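Local coordinates for protein nigritoxine (Vibrio nigripulchritudo, PDB 5M41) that acts as a bacterial toxin against crustaceans and insects, at residues 46-51 with 101-106; 84-89 with 159-164; 111-116 with 120-125. All coordinates share one frame; numbering follows the deposited sequence. Where two conformers were deposited one is given.

Contact 1: 46-51 with 101-106; sequences IEVLSQ and VNLNSP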
loop_
_atom_site.group_PDB
_atom_site.type_symbol
_atom_site.label_atom_id
_atom_site.label_comp_id
_atom_site.label_asym_id
_atom_site.label_seq_id
_atom_site.Cartn_x
_atom_site.Cartn_y
_atom_site.Cartn_z
ATOM N N ILE A 46 13.118 -34.770 -16.924
ATOM C CA ILE A 46 11.946 -35.532 -16.483
ATOM C C ILE A 46 10.726 -35.235 -17.358
ATOM O O ILE A 46 10.047 -36.158 -17.807
ATOM C CB ILE A 46 11.597 -35.282 -15.003
ATOM C CG1 ILE A 46 12.623 -35.977 -14.088
ATOM C CG2 ILE A 46 10.218 -35.852 -14.691
ATOM C CD1 ILE A 46 12.707 -35.399 -12.673
ATOM N N GLU A 47 10.458 -33.959 -17.625
ATOM C CA GLU A 47 9.340 -33.624 -18.483
ATOM C C GLU A 47 9.462 -34.284 -19.861
ATOM O O GLU A 47 8.482 -34.824 -20.389
ATOM C CB GLU A 47 9.142 -32.112 -18.584
ATOM C CG GLU A 47 8.043 -31.645 -19.530
ATOM C CD GLU A 47 6.640 -32.151 -19.176
ATOM O OE1 GLU A 47 6.394 -32.628 -18.044
ATOM O OE2 GLU A 47 5.766 -32.064 -20.052
ATOM N N VAL A 48 10.652 -34.245 -20.452
ATOM C CA VAL A 48 10.826 -34.752 -21.812
ATOM C C VAL A 48 10.745 -36.287 -21.823
ATOM O O VAL A 48 10.123 -36.869 -22.711
ATOM C CB VAL A 48 12.101 -34.185 -22.492
ATOM C CG1 VAL A 48 12.359 -34.835 -23.846
ATOM C CG2 VAL A 48 11.978 -32.671 -22.632
ATOM N N LEU A 49 11.339 -36.933 -20.823
ATOM C CA LEU A 49 11.157 -38.371 -20.670
ATOM C C LEU A 49 9.675 -38.759 -20.544
ATOM O O LEU A 49 9.272 -39.732 -21.176
ATOM C CB LEU A 49 11.967 -38.943 -19.506
ATOM C CG LEU A 49 13.482 -38.748 -19.530
ATOM C CD1 LEU A 49 14.077 -39.329 -18.261
ATOM C CD2 LEU A 49 14.121 -39.392 -20.759
ATOM N N SER A 50 8.867 -38.014 -19.770
ATOM C CA SER A 50 7.423 -38.300 -19.671
ATOM C C SER A 50 6.758 -38.242 -21.041
ATOM O O SER A 50 5.915 -39.077 -21.376
ATOM C CB SER A 50 6.689 -37.327 -18.742
ATOM O OG SER A 50 7.279 -37.346 -17.456
ATOM N N GLN A 51 7.142 -37.251 -21.834
ATOM C CA GLN A 51 6.582 -37.115 -23.162
ATOM C C GLN A 51 7.008 -38.279 -24.071
ATOM O O GLN A 51 6.184 -38.837 -24.811
ATOM C CB GLN A 51 6.897 -35.745 -23.760
ATOM C CG GLN A 51 6.189 -35.502 -25.086
ATOM C CD GLN A 51 6.469 -34.129 -25.679
ATOM O OE1 GLN A 51 6.076 -33.842 -26.816
ATOM N NE2 GLN A 51 7.156 -33.282 -24.924
ATOM N N VAL A 101 17.854 -35.607 -27.882
ATOM C CA VAL A 101 17.063 -34.651 -27.094
ATOM C C VAL A 101 17.617 -33.226 -27.257
ATOM O O VAL A 101 18.843 -33.026 -27.220
ATOM C CB VAL A 101 17.013 -35.064 -25.610
ATOM C CG1 VAL A 101 16.235 -34.030 -24.782
ATOM C CG2 VAL A 101 16.352 -36.458 -25.469
ATOM N N ASN A 102 16.714 -32.263 -27.476
ATOM C CA ASN A 102 17.005 -30.831 -27.439
ATOM C C ASN A 102 15.996 -30.208 -26.482
ATOM O O ASN A 102 14.842 -29.940 -26.839
ATOM C CB ASN A 102 16.896 -30.177 -28.839
ATOM C CG ASN A 102 17.227 -28.679 -28.828
ATOM O OD1 ASN A 102 17.489 -28.073 -27.765
ATOM N ND2 ASN A 102 17.187 -28.058 -30.010
ATOM N N LEU A 103 16.436 -29.964 -25.254
ATOM C CA LEU A 103 15.517 -29.469 -24.236
ATOM C C LEU A 103 14.972 -28.087 -24.554
ATOM O O LEU A 103 13.943 -27.685 -23.994
ATOM C CB LEU A 103 16.174 -29.477 -22.853
ATOM C CG LEU A 103 16.677 -30.821 -22.335
ATOM C CD1 LEU A 103 17.500 -30.572 -21.084
ATOM C CD2 LEU A 103 15.526 -31.792 -22.044
ATOM N N ASN A 104 15.638 -27.359 -25.451
ATOM C CA ASN A 104 15.202 -25.994 -25.790
ATOM C C ASN A 104 14.456 -25.884 -27.125
ATOM O O ASN A 104 14.242 -24.774 -27.619
ATOM C CB ASN A 104 16.392 -25.020 -25.787
ATOM C CG ASN A 104 15.956 -23.580 -25.565
ATOM O OD1 ASN A 104 15.085 -23.330 -24.742
ATOM N ND2 ASN A 104 16.543 -22.635 -26.294
ATOM N N SER A 105 14.085 -27.014 -27.731
ATOM C CA SER A 105 13.366 -26.956 -29.010
ATOM C C SER A 105 11.880 -26.739 -28.778
ATOM O O SER A 105 11.276 -27.488 -28.038
ATOM C CB SER A 105 13.551 -28.241 -29.807
ATOM O OG SER A 105 12.813 -28.197 -31.031
ATOM N N PRO A 106 11.284 -25.732 -29.423
ATOM C CA PRO A 106 9.831 -25.538 -29.305
ATOM C C PRO A 106 9.016 -26.786 -29.702
ATOM O O PRO A 106 8.059 -27.160 -29.025
ATOM C CB PRO A 106 9.539 -24.414 -30.300
ATOM C CG PRO A 106 10.845 -23.724 -30.508
ATOM C CD PRO A 106 11.927 -24.740 -30.301
#
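Val48 reaches from helix 34-54 to two side chains of segment 101-106, using one methyl for each. Its CG1 meets Val101 CG1 tip to tip at 4.1 Å, while its CG2 lies 3.7 Å from Leu103 CD2, the two chains crossing at a slant. Setting CG1 opposite the backbone N (chi1 174°) leaves CG2 opposite the carbonyl carbon, and this fork spreads the methyls over two residues that lie two apart in the sequence. The three side chains are buried, and no hydrogen bond crosses between the segments; apolar contact alone joins them here.

Val101 directs its side chain at the helix, whereas the next residue, Asn102, turns to the other side of the strand and shapes the chain as it leaves the sheet. Asn102 OD1 accepts from Asn104 N at 3.0 Å, closing an Asx turn; the donor sits well above the carbonyl plane, 47° out of it. Ser105 N bonds back to Asn102 O at 3.2 Å within a type I beta turn. The Asn102 amide is gripped further, with Asn130 ND2 giving to OD1 and Ser126 O taking from ND2, which fixes which way round it lies. Arg209 NH1 of helix 206-215 binds the carbonyls of both Leu103 and Ser105 and so ties down the turn that presents Leu103. Alongside, Val101 pairs through its backbone with Phe87 of strand 86-90. The whole is a helix packed on one face of an antiparallel sheet, at the point where a strand ends in an Asx turn and a type I turn.

Contact 2: 84-89 with 159-164; sequences TNMFFM and WNLGYF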
loop_
_atom_site.group_PDB
_atom_site.type_symbol
_atom_site.label_atom_id
_atom_site.label_comp_id
_atom_site.label_asym_id
_atom_site.label_seq_id
_atom_site.Cartn_x
_atom_site.Cartn_y
_atom_site.Cartn_z
ATOM N N THR A 84 24.729 -27.183 -26.262
ATOM C CA THR A 84 23.924 -26.791 -25.106
ATOM C C THR A 84 22.529 -27.430 -25.195
ATOM O O THR A 84 21.985 -27.564 -26.285
ATOM C CB THR A 84 23.852 -25.268 -25.047
ATOM O OG1 THR A 84 25.188 -24.741 -25.071
ATOM C CG2 THR A 84 23.102 -24.785 -23.801
ATOM N N ASN A 85 21.982 -27.884 -24.072
ATOM C CA ASN A 85 20.599 -28.417 -24.025
ATOM C C ASN A 85 20.387 -29.760 -24.727
ATOM O O ASN A 85 19.238 -30.179 -24.935
ATOM C CB ASN A 85 19.611 -27.409 -24.618
ATOM C CG ASN A 85 19.558 -26.101 -23.820
ATOM O OD1 ASN A 85 19.528 -26.119 -22.582
ATOM N ND2 ASN A 85 19.534 -24.966 -24.526
ATOM N N MET A 86 21.468 -30.405 -25.143
ATOM C CA MET A 86 21.356 -31.596 -26.002
ATOM C C MET A 86 22.154 -32.764 -25.502
ATOM O O MET A 86 23.228 -32.601 -24.892
ATOM C CB MET A 86 21.804 -31.261 -27.431
ATOM C CG MET A 86 20.951 -30.194 -28.110
ATOM S SD MET A 86 21.614 -29.673 -29.709
ATOM C CE MET A 86 21.621 -31.266 -30.543
ATOM N N PHE A 87 21.613 -33.954 -25.745
ATOM C CA PHE A 87 22.269 -35.208 -25.401
ATOM C C PHE A 87 21.591 -36.315 -26.213
ATOM O O PHE A 87 20.578 -36.068 -26.845
ATOM C CB PHE A 87 22.186 -35.510 -23.881
ATOM C CG PHE A 87 20.775 -35.536 -23.335
ATOM C CD1 PHE A 87 20.042 -36.732 -23.286
ATOM C CD2 PHE A 87 20.171 -34.361 -22.866
ATOM C CE1 PHE A 87 18.741 -36.763 -22.785
ATOM C CE2 PHE A 87 18.862 -34.399 -22.357
ATOM C CZ PHE A 87 18.159 -35.592 -22.303
ATOM N N PHE A 88 22.164 -37.518 -26.185
ATOM C CA PHE A 88 21.616 -38.684 -26.912
ATOM C C PHE A 88 21.290 -39.827 -25.969
ATOM O O PHE A 88 22.067 -40.123 -25.044
ATOM C CB PHE A 88 22.639 -39.197 -27.928
ATOM C CG PHE A 88 22.042 -40.035 -29.046
ATOM C CD1 PHE A 88 21.345 -39.434 -30.091
ATOM C CD2 PHE A 88 22.235 -41.405 -29.079
ATOM C CE1 PHE A 88 20.815 -40.194 -31.127
ATOM C CE2 PHE A 88 21.706 -42.180 -30.119
ATOM C CZ PHE A 88 21.011 -41.564 -31.150
ATOM N N MET A 89 20.152 -40.476 -26.216
ATOM C CA MET A 89 19.772 -41.667 -25.481
ATOM C C MET A 89 19.839 -42.871 -26.438
ATOM O O MET A 89 18.910 -43.115 -27.208
ATOM C CB MET A 89 18.372 -41.510 -24.904
ATOM C CG MET A 89 18.167 -40.179 -24.184
ATOM S SD MET A 89 16.491 -40.074 -23.553
ATOM C CE MET A 89 16.659 -41.311 -22.267
ATOM N N TRP A 159 23.008 -25.201 -43.161
ATOM C CA TRP A 159 23.409 -25.807 -41.874
ATOM C C TRP A 159 22.588 -27.031 -41.486
ATOM O O TRP A 159 21.357 -27.001 -41.555
ATOM C CB TRP A 159 23.376 -24.733 -40.773
ATOM C CG TRP A 159 23.874 -25.232 -39.442
ATOM C CD1 TRP A 159 25.151 -25.096 -38.900
ATOM C CD2 TRP A 159 23.112 -25.986 -38.437
ATOM N NE1 TRP A 159 25.225 -25.696 -37.660
ATOM C CE2 TRP A 159 24.039 -26.246 -37.326
ATOM C CE3 TRP A 159 21.807 -26.448 -38.348
ATOM C CZ2 TRP A 159 23.656 -26.949 -36.208
ATOM C CZ3 TRP A 159 21.432 -27.155 -37.200
ATOM C CH2 TRP A 159 22.335 -27.392 -36.156
ATOM N N ASN A 160 23.253 -28.119 -41.078
ATOM C CA ASN A 160 22.552 -29.284 -40.509
ATOM C C ASN A 160 23.421 -30.172 -39.603
ATOM O O ASN A 160 24.635 -29.998 -39.554
ATOM C CB ASN A 160 21.817 -30.108 -41.599
ATOM C CG ASN A 160 22.759 -30.866 -42.510
ATOM O OD1 ASN A 160 23.473 -31.776 -42.082
ATOM N ND2 ASN A 160 22.737 -30.517 -43.793
ATOM N N LEU A 161 22.800 -31.125 -38.909
ATOM C CA LEU A 161 23.526 -32.006 -37.976
ATOM C C LEU A 161 24.164 -33.285 -38.561
ATOM O O LEU A 161 24.625 -34.158 -37.807
ATOM C CB LEU A 161 22.619 -32.382 -36.792
ATOM C CG LEU A 161 22.197 -31.310 -35.775
ATOM C CD1 LEU A 161 21.411 -31.992 -34.669
ATOM C CD2 LEU A 161 23.386 -30.558 -35.179
ATOM N N GLY A 162 24.229 -33.383 -39.895
ATOM C CA GLY A 162 24.867 -34.523 -40.561
ATOM C C GLY A 162 26.232 -34.874 -40.002
ATOM O O GLY A 162 26.585 -36.054 -39.901
ATOM N N TYR A 163 26.985 -33.857 -39.589
ATOM C CA TYR A 163 28.337 -34.086 -39.057
ATOM C C TYR A 163 28.393 -34.914 -37.759
ATOM O O TYR A 163 29.443 -35.454 -37.409
ATOM C CB TYR A 163 29.116 -32.769 -38.908
ATOM C CG TYR A 163 28.663 -31.868 -37.778
ATOM C CD1 TYR A 163 29.381 -31.807 -36.580
ATOM C CD2 TYR A 163 27.532 -31.054 -37.914
ATOM C CE1 TYR A 163 28.977 -30.974 -35.541
ATOM C CE2 TYR A 163 27.121 -30.222 -36.881
ATOM C CZ TYR A 163 27.852 -30.182 -35.702
ATOM O OH TYR A 163 27.457 -29.347 -34.688
ATOM N N PHE A 164 27.265 -35.038 -37.066
ATOM C CA PHE A 164 27.188 -35.882 -35.873
ATOM C C PHE A 164 27.502 -37.351 -36.220
ATOM O O PHE A 164 27.887 -38.134 -35.360
ATOM C CB PHE A 164 25.800 -35.762 -35.219
ATOM C CG PHE A 164 25.671 -34.637 -34.209
ATOM C CD1 PHE A 164 26.269 -33.387 -34.423
ATOM C CD2 PHE A 164 24.910 -34.823 -33.048
ATOM C CE1 PHE A 164 26.131 -32.357 -33.486
ATOM C CE2 PHE A 164 24.759 -33.792 -32.111
ATOM C CZ PHE A 164 25.373 -32.561 -32.332
#
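Met86 meets the 159-164 segment with a single atom, its terminal methyl. CE lies 4.2 Å from Leu161 CD1, the two chains running tip to tip, and 4.3 Å from Phe164 CE2, on a line oblique to the ring. The Met86 chain is extended at chi2 and then bends at the sulfur (chi3 58°), which turns CE toward this pair. The contact is small, wholly apolar and crossed by no hydrogen bond. More hydrophobic groups surround it: Phe127 of helix 125-128 and Leu100 of the neighbouring strand each touch both Met86 and Leu161.

These side chains lie on one face of the five-stranded antiparallel sheet. Met86 begins strand 86-90, and the alternation of the strand sends Phe87 to the opposite face; the 159-164 loop comes across the Met86 side shortly before the chain enters the edge strand 170-173.

Among the aromatic groups, Phe164 sets its edge over one face of Tyr163: Phe164 CD1 stands 3.7 Å above the Tyr163 plane, displaced toward the rim, and Tyr163 CZ lies in the plane of the Phe164 ring. Phe164 also meets the ring of Tyr81, the planes about 50° apart.

Polar bonds shape the loop from within. Asn160 OD1 receives Gly162 N at 2.8 Å in an Asx turn, the donor lying in the carbonyl plane and the N-H pointing fairly straight at the oxygen (154°). Phe164 N then bonds to Leu161 O at 2.9 Å, a three-residue step with which the 3-10 segment 162-164 gets under way.

Contact 3: 111-116 with 120-125; sequences TNIQQP and NNINDE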
loop_
_atom_site.group_PDB
_atom_site.type_symbol
_atom_site.label_atom_id
_atom_site.label_comp_id
_atom_site.label_asym_id
_atom_site.label_seq_id
_atom_site.Cartn_x
_atom_site.Cartn_y
_atom_site.Cartn_z
ATOM N N THR A 111 13.908 -36.386 -30.980
ATOM C CA THR A 111 13.848 -36.857 -32.342
ATOM C C THR A 111 14.371 -38.280 -32.364
ATOM O O THR A 111 15.419 -38.576 -31.786
ATOM C CB THR A 111 14.729 -35.987 -33.248
ATOM O OG1 THR A 111 14.422 -34.621 -32.994
ATOM C CG2 THR A 111 14.483 -36.304 -34.751
ATOM N N ASN A 112 13.618 -39.166 -33.006
ATOM C CA ASN A 112 14.075 -40.535 -33.192
ATOM C C ASN A 112 15.156 -40.592 -34.249
ATOM O O ASN A 112 14.937 -40.219 -35.391
ATOM C CB ASN A 112 12.902 -41.432 -33.566
ATOM C CG ASN A 112 11.894 -41.536 -32.447
ATOM O OD1 ASN A 112 12.205 -42.038 -31.369
ATOM N ND2 ASN A 112 10.689 -41.028 -32.681
ATOM N N ILE A 113 16.343 -41.021 -33.855
ATOM C CA ILE A 113 17.416 -41.213 -34.807
ATOM C C ILE A 113 17.478 -42.720 -35.063
ATOM O O ILE A 113 17.936 -43.492 -34.213
ATOM C CB ILE A 113 18.758 -40.683 -34.281
ATOM C CG1 ILE A 113 18.668 -39.184 -33.910
ATOM C CG2 ILE A 113 19.889 -40.984 -35.271
ATOM C CD1 ILE A 113 18.338 -38.238 -35.061
ATOM N N GLN A 114 16.985 -43.130 -36.231
ATOM C CA GLN A 114 17.009 -44.548 -36.635
ATOM C C GLN A 114 18.131 -44.867 -37.632
ATOM O O GLN A 114 18.506 -46.025 -37.796
ATOM C CB GLN A 114 15.657 -44.952 -37.227
ATOM C CG GLN A 114 14.487 -44.684 -36.290
ATOM C CD GLN A 114 13.149 -44.774 -37.002
ATOM O OE1 GLN A 114 13.052 -45.335 -38.105
ATOM N NE2 GLN A 114 12.107 -44.215 -36.381
ATOM N N GLN A 115 18.652 -43.844 -38.298
ATOM C CA GLN A 115 19.732 -44.026 -39.273
ATOM C C GLN A 115 20.522 -42.735 -39.411
ATOM O O GLN A 115 19.997 -41.663 -39.113
ATOM C CB GLN A 115 19.165 -44.438 -40.641
ATOM C CG GLN A 115 18.205 -43.416 -41.259
ATOM C CD GLN A 115 17.495 -43.967 -42.492
ATOM O OE1 GLN A 115 18.112 -44.579 -43.349
ATOM N NE2 GLN A 115 16.194 -43.761 -42.568
ATOM N N PRO A 116 21.783 -42.826 -39.878
ATOM C CA PRO A 116 22.624 -41.627 -40.051
ATOM C C PRO A 116 21.932 -40.435 -40.714
ATOM O O PRO A 116 22.096 -39.291 -40.265
ATOM C CB PRO A 116 23.781 -42.147 -40.910
ATOM C CG PRO A 116 23.951 -43.557 -40.445
ATOM C CD PRO A 116 22.547 -44.061 -40.170
ATOM N N ASN A 120 21.002 -35.643 -40.723
ATOM C CA ASN A 120 21.117 -34.700 -41.835
ATOM C C ASN A 120 19.884 -33.836 -42.042
ATOM O O ASN A 120 19.991 -32.717 -42.544
ATOM C CB ASN A 120 21.510 -35.424 -43.127
ATOM C CG ASN A 120 22.895 -36.025 -43.041
ATOM O OD1 ASN A 120 23.836 -35.519 -43.645
ATOM N ND2 ASN A 120 23.036 -37.089 -42.260
ATOM N N ASN A 121 18.731 -34.352 -41.629
ATOM C CA ASN A 121 17.454 -33.657 -41.756
ATOM C C ASN A 121 17.171 -32.634 -40.641
ATOM O O ASN A 121 16.202 -31.874 -40.718
ATOM C CB ASN A 121 16.318 -34.681 -41.861
ATOM C CG ASN A 121 16.352 -35.469 -43.179
ATOM O OD1 ASN A 121 17.017 -35.083 -44.146
ATOM N ND2 ASN A 121 15.631 -36.575 -43.218
ATOM N N ILE A 122 18.023 -32.610 -39.617
ATOM C CA ILE A 122 17.873 -31.637 -38.530
ATOM C C ILE A 122 18.615 -30.355 -38.853
ATOM O O ILE A 122 19.850 -30.337 -38.910
ATOM C CB ILE A 122 18.314 -32.204 -37.158
ATOM C CG1 ILE A 122 17.336 -33.305 -36.744
ATOM C CG2 ILE A 122 18.303 -31.101 -36.104
ATOM C CD1 ILE A 122 17.907 -34.295 -35.765
ATOM N N ASN A 123 17.856 -29.284 -39.062
ATOM C CA ASN A 123 18.460 -28.025 -39.473
ATOM C C ASN A 123 17.913 -26.743 -38.821
ATOM O O ASN A 123 18.423 -25.656 -39.105
ATOM C CB ASN A 123 18.404 -27.922 -41.006
ATOM C CG ASN A 123 17.000 -28.003 -41.532
ATOM O OD1 ASN A 123 16.097 -27.351 -41.021
ATOM N ND2 ASN A 123 16.801 -28.826 -42.555
ATOM N N ASP A 124 16.926 -26.859 -37.931
ATOM C CA ASP A 124 16.209 -25.728 -37.306
ATOM C C ASP A 124 17.137 -24.879 -36.432
ATOM O O ASP A 124 18.082 -25.408 -35.827
ATOM C CB ASP A 124 15.047 -26.292 -36.451
ATOM C CG ASP A 124 14.096 -25.208 -35.904
ATOM O OD1 ASP A 124 13.399 -24.541 -36.703
ATOM O OD2 ASP A 124 14.012 -25.055 -34.667
ATOM N N GLU A 125 16.836 -23.590 -36.337
ATOM C CA GLU A 125 17.578 -22.633 -35.559
ATOM C C GLU A 125 17.610 -23.028 -34.075
ATOM O O GLU A 125 18.587 -22.751 -33.378
ATOM C CB GLU A 125 16.951 -21.239 -35.770
ATOM C CG GLU A 125 17.689 -20.049 -35.149
ATOM C CD GLU A 125 19.162 -19.948 -35.547
ATOM O OE1 GLU A 125 19.549 -20.452 -36.617
ATOM O OE2 GLU A 125 19.952 -19.350 -34.778
#
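Ile122 pushes the end of its long branch, CD1, against two side chains of strand 110-113. It meets Thr111 CG2 tip to tip at 4.1 Å and Ile113 CD1 at 4.0 Å. The isoleucines differ in shape: Ile122 runs out nearly straight (chi2 157°), while Ile113 folds back at the same bond (chi2 -62°), and the two chains cross at about a right angle. In Thr111 the methyl, not the hydroxyl, stands opposite the backbone N, and it is the methyl that meets Ile122. Leu100 of the adjacent strand also touches both isoleucines.

Nearer the short helix 117-120, Asn120 has CG beside its backbone N, and ND2 gives a weak, bent hydrogen bond to Pro116 O at 3.1 Å, with an angle of 130° at the hydrogen. Pro116 O takes a second bond from Asn165 ND2. From the helix that links the segments, Asp118 OD2 accepts from the backbone N of both Gln114 and Gln115. Here an edge strand of the antiparallel sheet passes into the short helix 117-120, and the chain then returns to cover the strand with an isoleucine.

How the contacts relate
All three contacts gather on the five-stranded antiparallel sheet toward one end of the elongated molecule, but they use different faces. Contact 1 lies on the face that helix 34-54 covers; contacts 2 and 3, whose centres are about 8 Å apart, share the other, with Leu100 touching side chains of both. Strands 86-90 and 98-102 join contacts 1 and 2 directly, through backbone bonds such as Leu103 N to Asn85 O at 2.8 Å. Contacts 1 and 2 are buried and purely apolar across their segments. Contact 3, on the edge strand, is partly exposed and adds a weak amide bond at its outer end. Leu161 N to Ile122 O, 3.1 Å, stitches its loop to that of contact 2.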